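Local coordinates for protein L-cysteine S-thiosulfotransferase subunit SoxA (Paracoccus denitrificans, PDB 2C1D) that joins with SoxX in a heme enzyme that couples thiosulfate to a cysteine of the carrier subunit SoxY, passing the electrons to cytochrome c, at residues V3-V8 against S37-R42; P25-D30 against V248-N253; E88-L93 against S139-Q144. One frame throughout, in Å; residues are numbered along the deposited sequence.

Contact 1: V3-V8 against S37-R42. With HEC (heme c), chain J.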
# COMPACT_ATOMS: atom_id res chain seq x y z
N VAL A 3 -17.34 -0.57 -6.76
CA VAL A 3 -18.63 0.01 -7.13
C VAL A 3 -18.84 0.01 -8.66
O VAL A 3 -17.90 0.09 -9.43
CB VAL A 3 -18.76 1.46 -6.55
CG1 VAL A 3 -17.93 2.47 -7.37
CG2 VAL A 3 -20.22 1.88 -6.47
N GLU A 4 -20.09 -0.15 -9.08
CA GLU A 4 -20.46 0.09 -10.46
C GLU A 4 -20.58 1.62 -10.60
O GLU A 4 -21.44 2.24 -9.97
CB GLU A 4 -21.79 -0.61 -10.76
CG GLU A 4 -22.33 -0.45 -12.19
CD GLU A 4 -21.85 -1.53 -13.15
OE1 GLU A 4 -22.64 -2.47 -13.44
OE2 GLU A 4 -20.68 -1.43 -13.62
N ASP A 5 -19.66 2.22 -11.37
CA ASP A 5 -19.67 3.67 -11.68
C ASP A 5 -18.78 3.95 -12.89
O ASP A 5 -18.04 3.09 -13.35
CB ASP A 5 -19.22 4.49 -10.46
CG ASP A 5 -19.77 5.92 -10.43
OD1 ASP A 5 -20.24 6.45 -11.46
OD2 ASP A 5 -19.74 6.62 -9.40
N GLY A 6 -18.89 5.15 -13.46
CA GLY A 6 -18.03 5.58 -14.55
C GLY A 6 -17.47 6.96 -14.29
O GLY A 6 -18.12 7.78 -13.65
N LEU A 7 -16.25 7.21 -14.77
CA LEU A 7 -15.55 8.46 -14.52
C LEU A 7 -15.26 9.22 -15.82
O LEU A 7 -14.50 8.77 -16.68
CB LEU A 7 -14.25 8.21 -13.73
CG LEU A 7 -13.33 9.42 -13.47
CD1 LEU A 7 -14.10 10.60 -12.86
CD2 LEU A 7 -12.17 9.02 -12.56
N VAL A 8 -15.87 10.39 -15.94
CA VAL A 8 -15.66 11.32 -17.04
C VAL A 8 -15.43 12.65 -16.35
O VAL A 8 -16.30 13.15 -15.64
CB VAL A 8 -16.90 11.38 -17.96
CG1 VAL A 8 -16.66 12.31 -19.12
CG2 VAL A 8 -17.24 9.99 -18.49
N SER A 37 -9.17 0.87 -11.19
CA SER A 37 -8.62 2.00 -10.46
C SER A 37 -9.10 1.94 -9.02
O SER A 37 -10.21 1.47 -8.75
CB SER A 37 -9.13 3.30 -11.08
OG SER A 37 -8.93 4.40 -10.24
N GLY A 38 -8.27 2.45 -8.12
CA GLY A 38 -8.64 2.71 -6.74
C GLY A 38 -9.84 3.61 -6.53
O GLY A 38 -10.47 3.55 -5.48
N TRP A 39 -10.16 4.44 -7.52
CA TRP A 39 -11.37 5.25 -7.52
C TRP A 39 -12.64 4.43 -7.26
O TRP A 39 -13.54 4.88 -6.53
CB TRP A 39 -11.48 5.97 -8.86
CG TRP A 39 -12.58 6.94 -9.03
CD1 TRP A 39 -12.59 8.26 -8.65
CD2 TRP A 39 -13.82 6.71 -9.69
NE1 TRP A 39 -13.77 8.85 -9.03
CE2 TRP A 39 -14.54 7.93 -9.68
CE3 TRP A 39 -14.40 5.61 -10.30
CZ2 TRP A 39 -15.83 8.06 -10.23
CZ3 TRP A 39 -15.69 5.74 -10.87
CH2 TRP A 39 -16.38 6.96 -10.83
N HIS A 40 -12.69 3.23 -7.82
CA HIS A 40 -13.84 2.35 -7.67
C HIS A 40 -14.09 1.90 -6.24
O HIS A 40 -15.19 1.48 -5.93
CB HIS A 40 -13.71 1.10 -8.58
CG HIS A 40 -14.25 1.31 -9.95
ND1 HIS A 40 -15.60 1.30 -10.23
CD2 HIS A 40 -13.63 1.60 -11.12
CE1 HIS A 40 -15.79 1.56 -11.51
NE2 HIS A 40 -14.61 1.75 -12.07
N PHE A 41 -13.08 1.95 -5.38
CA PHE A 41 -13.21 1.50 -4.00
C PHE A 41 -13.43 2.65 -3.02
O PHE A 41 -13.46 2.45 -1.81
CB PHE A 41 -11.95 0.73 -3.62
CG PHE A 41 -11.69 -0.45 -4.49
CD1 PHE A 41 -11.01 -0.31 -5.68
CD2 PHE A 41 -12.12 -1.72 -4.12
CE1 PHE A 41 -10.79 -1.39 -6.50
CE2 PHE A 41 -11.87 -2.81 -4.94
CZ PHE A 41 -11.23 -2.65 -6.12
N ARG A 42 -13.59 3.87 -3.53
CA ARG A 42 -13.82 5.00 -2.66
C ARG A 42 -15.32 5.28 -2.50
O ARG A 42 -16.11 4.84 -3.33
CB ARG A 42 -13.09 6.22 -3.22
CG ARG A 42 -11.64 5.95 -3.60
CD ARG A 42 -10.67 5.95 -2.44
NE ARG A 42 -10.85 4.86 -1.47
CZ ARG A 42 -10.22 3.69 -1.49
NH1 ARG A 42 -9.39 3.39 -2.49
NH2 ARG A 42 -10.41 2.81 -0.52
FE HEC J . -1.11 -0.89 0.07
CHA HEC J . -3.22 1.73 -0.55
CHB HEC J . 0.56 -0.14 -2.87
CHC HEC J . 1.09 -3.36 0.72
CHD HEC J . -3.04 -1.92 2.67
NA HEC J . -1.31 0.55 -1.45
C1A HEC J . -2.26 1.53 -1.49
C2A HEC J . -2.06 2.28 -2.70
C3A HEC J . -1.00 1.75 -3.34
C4A HEC J . -0.52 0.65 -2.56
CMA HEC J . -0.37 2.20 -4.66
CAA HEC J . -2.92 3.48 -3.18
CBA HEC J . -3.93 2.99 -4.23
CGA HEC J . -4.75 4.15 -4.79
O1A HEC J . -5.61 3.88 -5.66
O2A HEC J . -4.57 5.33 -4.36
NB HEC J . 0.48 -1.60 -0.87
C1B HEC J . 1.05 -1.14 -2.04
C2B HEC J . 2.29 -1.82 -2.25
C3B HEC J . 2.44 -2.72 -1.28
C4B HEC J . 1.32 -2.57 -0.38
CMB HEC J . 3.21 -1.61 -3.45
CAB HEC J . 3.63 -3.68 -1.09
CBB HEC J . 4.80 -3.00 -0.95
NC HEC J . -1.01 -2.39 1.46
C1C HEC J . -0.02 -3.33 1.53
C2C HEC J . -0.27 -4.19 2.66
C3C HEC J . -1.43 -3.80 3.21
C4C HEC J . -1.90 -2.66 2.44
CMC HEC J . 0.69 -5.35 3.03
CAC HEC J . -2.27 -4.33 4.43
CBC HEC J . -1.74 -4.73 5.60
ND HEC J . -2.80 -0.22 0.91
C1D HEC J . -3.44 -0.80 2.01
C2D HEC J . -4.62 -0.03 2.36
C3D HEC J . -4.65 1.11 1.37
C4D HEC J . -3.51 0.91 0.51
CMD HEC J . -5.62 -0.28 3.50
CAD HEC J . -5.72 2.22 1.24
CBD HEC J . -6.96 1.61 0.55
CGD HEC J . -6.72 1.30 -0.92
O1D HEC J . -6.33 0.18 -1.30
O2D HEC J . -6.93 2.18 -1.77
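The packed half of this contact is the indole of W39, over one face of which L7 lies. L7 CD2 stands 3.8 Å from the centroid of the W39 five-membered ring and only 6° off the ring normal, a CH-pi contact, while L7 CB reaches the far corner of the six-membered ring at W39 CH2. With CG anti to the backbone N, the W39 ring extends toward the 3-8 segment, and its NE1 is hydrogen-bonded to the carbonyl of R47. The 3-8 segment runs into strand 7-9, at one edge of a three-stranded antiparallel sheet, and the 3-10 turn at 38-41 follows the opposite outer strand, 35-36. The imidazole of H40 rests with one face over W39 CE3 and gives its ND1 hydrogen to V3 O (2.7 Å, bent at 138°). A straighter bond returns from V3 N to H40 O (3.1 Å, 172°), and H40 NE2 is hydrogen-bonded to T20 OG1. G6 O reaches W39 CH2 at 3.4 Å although its residue is exposed. The fit slackens at the partly exposed D5, whose CG meets W39 CH2 (3.6 Å) and whose oxygens are salt-bridged to R47 and R51. Just after the turn, R42 NH1 makes a weak hydrogen bond to a heme propionate oxygen, O2D (2.8 Å).

Contact 2: P25-D30 against V248-N253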
# COMPACT_ATOMS: atom_id res chain seq x y z
N PRO A 25 -3.69 -7.02 -17.87
CA PRO A 25 -2.62 -7.38 -18.81
C PRO A 25 -2.43 -8.90 -18.78
O PRO A 25 -2.81 -9.54 -17.81
CB PRO A 25 -1.40 -6.65 -18.25
CG PRO A 25 -1.69 -6.49 -16.82
CD PRO A 25 -3.16 -6.25 -16.73
N ALA A 26 -1.86 -9.48 -19.83
CA ALA A 26 -1.85 -10.93 -19.97
C ALA A 26 -1.17 -11.61 -18.76
O ALA A 26 -1.64 -12.63 -18.30
CB ALA A 26 -1.18 -11.35 -21.29
N PHE A 27 -0.12 -11.00 -18.21
CA PHE A 27 0.54 -11.59 -17.04
C PHE A 27 -0.31 -11.67 -15.79
O PHE A 27 0.01 -12.43 -14.88
CB PHE A 27 1.89 -10.91 -16.77
CG PHE A 27 1.81 -9.60 -16.02
CD1 PHE A 27 1.81 -9.58 -14.62
CD2 PHE A 27 1.82 -8.40 -16.71
CE1 PHE A 27 1.82 -8.35 -13.93
CE2 PHE A 27 1.79 -7.19 -16.04
CZ PHE A 27 1.81 -7.16 -14.64
N LEU A 28 -1.40 -10.93 -15.73
CA LEU A 28 -2.31 -10.99 -14.62
C LEU A 28 -3.62 -11.73 -14.94
O LEU A 28 -4.55 -11.70 -14.14
CB LEU A 28 -2.64 -9.56 -14.18
CG LEU A 28 -2.15 -9.07 -12.82
CD1 LEU A 28 -0.93 -9.85 -12.29
CD2 LEU A 28 -1.90 -7.57 -12.87
N ALA A 29 -3.72 -12.38 -16.09
CA ALA A 29 -5.00 -12.94 -16.55
C ALA A 29 -5.52 -14.08 -15.67
O ALA A 29 -6.73 -14.23 -15.51
CB ALA A 29 -4.92 -13.38 -18.01
N ASP A 30 -4.63 -14.88 -15.09
CA ASP A 30 -5.04 -15.91 -14.11
C ASP A 30 -5.29 -15.36 -12.67
O ASP A 30 -5.77 -16.09 -11.78
CB ASP A 30 -4.02 -17.07 -14.08
CG ASP A 30 -4.61 -18.38 -13.50
OD1 ASP A 30 -5.86 -18.56 -13.50
OD2 ASP A 30 -3.89 -19.30 -13.01
N VAL A 248 4.54 -2.39 -10.45
CA VAL A 248 3.19 -2.04 -10.01
C VAL A 248 2.48 -1.22 -11.09
O VAL A 248 1.32 -1.46 -11.38
CB VAL A 248 3.19 -1.31 -8.65
CG1 VAL A 248 1.77 -0.90 -8.21
CG2 VAL A 248 3.77 -2.21 -7.58
N ALA A 249 3.19 -0.30 -11.74
CA ALA A 249 2.63 0.41 -12.88
C ALA A 249 2.03 -0.52 -13.94
O ALA A 249 0.94 -0.27 -14.46
CB ALA A 249 3.69 1.31 -13.52
N SER A 250 2.76 -1.58 -14.26
CA SER A 250 2.37 -2.52 -15.31
C SER A 250 1.16 -3.33 -14.91
O SER A 250 0.43 -3.79 -15.78
CB SER A 250 3.54 -3.43 -15.70
OG SER A 250 3.80 -4.43 -14.73
N ARG A 251 0.91 -3.51 -13.60
CA ARG A 251 -0.31 -4.19 -13.15
C ARG A 251 -1.58 -3.42 -13.54
O ARG A 251 -2.66 -4.00 -13.58
CB ARG A 251 -0.30 -4.45 -11.64
CG ARG A 251 0.77 -5.45 -11.18
CD ARG A 251 0.91 -5.50 -9.67
NE ARG A 251 -0.22 -6.15 -9.06
CZ ARG A 251 -0.35 -7.47 -8.92
NH1 ARG A 251 0.62 -8.29 -9.31
NH2 ARG A 251 -1.43 -7.96 -8.33
N GLY A 252 -1.45 -2.13 -13.84
CA GLY A 252 -2.58 -1.36 -14.32
C GLY A 252 -2.53 -1.00 -15.79
O GLY A 252 -3.24 -0.10 -16.21
N ASN A 253 -1.70 -1.70 -16.57
CA ASN A 253 -1.68 -1.50 -18.03
C ASN A 253 -3.08 -1.64 -18.61
O ASN A 253 -3.76 -2.66 -18.35
CB ASN A 253 -0.75 -2.52 -18.69
CG ASN A 253 0.68 -2.07 -18.73
OD1 ASN A 253 0.98 -0.91 -18.47
ND2 ASN A 253 1.59 -2.99 -19.11
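The short 3-10 turn at 26-28 meets the C-terminal end of helix 239-251, the backbones coming closest where the CA atoms of P25 and N253 are 6.0 Å apart. P25 lays its pyrrolidine ring against carbonyls at and just after the end of the helix, CG being 3.6 Å from S250 O and CD a little farther from the oxygens of R251 and N253. F27 comes in beside it and directs the CZ corner of its ring at S250 OG (3.4 Å). CG of F27 lies between the backbone N and the carbonyl carbon (chi1 81°), which swings the ring toward the helix; the backbone N of R251 lies at its edge, near the ring plane. The S250 hydroxyl is engaged elsewhere, with Y247 O and W162 NE1, and W162 also meets the F27 ring edge-to-face. L28 crosses the R251 chain at about a right angle: CD2 touches R251 CB at 3.7 Å and sits over one face of the guanidinium, 4.2 Å above its plane, while CD1 approaches R251 NH1 at 3.7 Å. R251 bends at chi3 (72°), and NH1 is hydrogen-bonded to Y170. Its NH2 salt bridge to E185 links it to the chain next to H184, one of the two axial ligands of the second heme c. The loop between strands 16-22 and 35-36 thus packs on the end of the last helix of the second cytochrome c domain.

Contact 3: E88-L93 against S139-Q144. With HEC (heme c), chain I.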
# COMPACT_ATOMS: atom_id res chain seq x y z
N GLU A 88 2.99 20.67 -22.35
CA GLU A 88 2.48 19.69 -23.31
C GLU A 88 3.62 18.96 -24.07
O GLU A 88 3.37 17.93 -24.72
CB GLU A 88 1.45 20.29 -24.28
CG GLU A 88 1.96 21.35 -25.27
CD GLU A 88 1.96 22.77 -24.71
OE1 GLU A 88 1.74 22.96 -23.49
OE2 GLU A 88 2.18 23.71 -25.50
N SER A 89 4.84 19.49 -23.98
CA SER A 89 6.05 18.86 -24.52
C SER A 89 6.27 17.48 -23.91
O SER A 89 6.91 16.62 -24.52
CB SER A 89 7.28 19.75 -24.26
OG SER A 89 7.53 19.95 -22.88
N MET A 90 5.73 17.28 -22.71
CA MET A 90 5.81 16.00 -22.03
C MET A 90 4.59 15.11 -22.25
O MET A 90 4.41 14.14 -21.53
CB MET A 90 6.05 16.23 -20.55
CG MET A 90 7.35 16.97 -20.25
SD MET A 90 8.75 15.99 -20.84
CE MET A 90 10.03 17.30 -21.23
N ALA A 91 3.78 15.41 -23.26
CA ALA A 91 2.63 14.58 -23.57
C ALA A 91 3.04 13.11 -23.76
O ALA A 91 4.10 12.82 -24.35
CB ALA A 91 1.91 15.06 -24.77
N GLY A 92 2.23 12.21 -23.21
CA GLY A 92 2.43 10.78 -23.34
C GLY A 92 3.41 10.18 -22.33
O GLY A 92 3.36 8.99 -22.06
N LEU A 93 4.32 10.97 -21.79
CA LEU A 93 5.43 10.43 -20.99
C LEU A 93 4.96 9.66 -19.76
O LEU A 93 5.36 8.49 -19.54
CB LEU A 93 6.40 11.55 -20.57
CG LEU A 93 7.66 11.12 -19.83
CD1 LEU A 93 8.53 10.16 -20.66
CD2 LEU A 93 8.48 12.32 -19.41
N SER A 139 3.02 16.22 -10.79
CA SER A 139 1.58 16.45 -10.98
C SER A 139 1.32 17.07 -12.34
O SER A 139 0.50 16.57 -13.12
CB SER A 139 1.04 17.35 -9.84
OG SER A 139 1.07 16.65 -8.59
N LEU A 140 2.05 18.15 -12.63
CA LEU A 140 1.97 18.83 -13.94
C LEU A 140 2.28 17.89 -15.10
O LEU A 140 1.53 17.83 -16.08
CB LEU A 140 2.93 20.03 -13.99
CG LEU A 140 2.98 20.82 -15.29
CD1 LEU A 140 1.64 21.51 -15.58
CD2 LEU A 140 4.15 21.83 -15.28
N ILE A 141 3.35 17.12 -14.97
CA ILE A 141 3.73 16.21 -16.06
C ILE A 141 2.69 15.12 -16.23
O ILE A 141 2.32 14.77 -17.36
CB ILE A 141 5.17 15.63 -15.83
CG1 ILE A 141 6.19 16.75 -16.00
CG2 ILE A 141 5.44 14.46 -16.79
CD1 ILE A 141 7.57 16.45 -15.42
N SER A 142 2.20 14.60 -15.12
CA SER A 142 1.24 13.48 -15.17
C SER A 142 -0.02 13.91 -15.90
O SER A 142 -0.58 13.15 -16.70
CB SER A 142 0.91 12.94 -13.77
OG SER A 142 -0.03 11.87 -13.85
N LEU A 143 -0.43 15.16 -15.70
CA LEU A 143 -1.61 15.69 -16.39
C LEU A 143 -1.50 15.69 -17.92
O LEU A 143 -2.50 15.67 -18.62
CB LEU A 143 -1.89 17.13 -15.94
CG LEU A 143 -3.27 17.73 -16.33
CD1 LEU A 143 -4.46 16.88 -15.97
CD2 LEU A 143 -3.48 19.09 -15.71
N GLN A 144 -0.27 15.72 -18.44
CA GLN A 144 -0.04 15.75 -19.88
C GLN A 144 -0.29 14.38 -20.55
O GLN A 144 -0.25 14.26 -21.77
CB GLN A 144 1.38 16.27 -20.17
CG GLN A 144 1.78 17.57 -19.38
CD GLN A 144 0.76 18.69 -19.45
OE1 GLN A 144 0.40 19.30 -18.42
NE2 GLN A 144 0.31 18.98 -20.63
FE HEC I . 14.44 18.76 -19.30
CHA HEC I . 14.63 15.60 -20.78
CHB HEC I . 11.79 17.77 -17.53
CHC HEC I . 14.54 21.74 -17.69
CHD HEC I . 16.63 19.95 -21.67
NA HEC I . 13.41 17.02 -19.21
C1A HEC I . 13.62 15.84 -19.89
C2A HEC I . 12.64 14.89 -19.47
C3A HEC I . 11.86 15.49 -18.57
C4A HEC I . 12.34 16.84 -18.36
CMA HEC I . 10.67 14.89 -17.82
CAA HEC I . 12.54 13.45 -20.00
CBA HEC I . 12.01 13.52 -21.42
CGA HEC I . 12.06 12.20 -22.17
O1A HEC I . 12.87 11.30 -21.84
O2A HEC I . 11.24 12.10 -23.12
NB HEC I . 13.33 19.62 -17.88
C1B HEC I . 12.32 18.99 -17.19
C2B HEC I . 11.96 19.83 -16.06
C3B HEC I . 12.72 20.94 -16.11
C4B HEC I . 13.60 20.82 -17.26
CMB HEC I . 10.84 19.52 -15.05
CAB HEC I . 12.68 22.13 -15.10
CBB HEC I . 12.86 21.71 -13.81
NC HEC I . 15.41 20.54 -19.66
C1C HEC I . 15.37 21.61 -18.80
C2C HEC I . 16.24 22.64 -19.35
C3C HEC I . 16.92 22.11 -20.39
C4C HEC I . 16.33 20.80 -20.65
CMC HEC I . 16.59 23.94 -18.59
CAC HEC I . 18.01 22.79 -21.29
CBC HEC I . 19.09 23.36 -20.70
ND HEC I . 15.46 17.89 -20.97
C1D HEC I . 16.36 18.60 -21.75
C2D HEC I . 17.02 17.68 -22.67
C3D HEC I . 16.41 16.32 -22.38
C4D HEC I . 15.45 16.55 -21.32
CMD HEC I . 18.10 17.98 -23.72
CAD HEC I . 16.75 14.98 -23.06
CBD HEC I . 15.88 14.82 -24.27
CGD HEC I . 16.06 13.44 -24.90
O1D HEC I . 15.86 13.32 -26.15
O2D HEC I . 16.38 12.49 -24.16
O HOH W 1 3.04 13.02 -19.41
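A91 and Q144 meet through their backbones: A91 CA lies 3.4 Å from Q144 O, a CA-H...O contact with 151° at the hydrogen, and the A91 methyl is near the same oxygen. The Q144 chain bends at chi2 (-49°) and turns its amide end toward the backbone of E88, while its CB approaches M90 O at 3.9 Å. Deeper in, M90 CB packs on I141 CG2 (4.2 Å). A water bridges the two segments by donating to M90 O and to I141 O, both at 2.8 Å. Beyond this shell, M90 SD and CE run away from the helix to the heme, CE lying 3.7 Å from C3A of heme c, and L93 CD2 touches the heme methyl CMA, also at 3.7 Å. The loop is braced by the bonds A91 N to E88 O and L93 N to M90 O, with G92 at positive phi between them. Behind I141 stand M110 and V114 of helix 110-122. Polar linkage between the segments thus runs through a water that ties two main-chain carbonyls, and the remainder is CA-H...O and apolar contact; the same residue, M90, lays its thioether against the porphyrin, while the iron takes its axial ligands from H84 and C117.

How the contacts relate
From the N terminus, strand 7-9 and the residues before it return to the turn after strand 35-36, so contact 1 closes a loop that holds strand 16-22. Contact 2 begins inside that loop, at 25-30, and reaches forward to the end of helix 239-251; the two therefore cross, without touching. Contact 3 closes a loop of 45 residues between 88-93 and 139-144, at the end of helix 132-143, in series after contact 1 and nested inside the long span of contact 2. Contact 1 ties the N-terminal strand region to the turn beside a heme propionate, contact 2 the loop after strand 16-22 to the second cytochrome c domain, and contact 3 the loop at the first heme to helix 132-143.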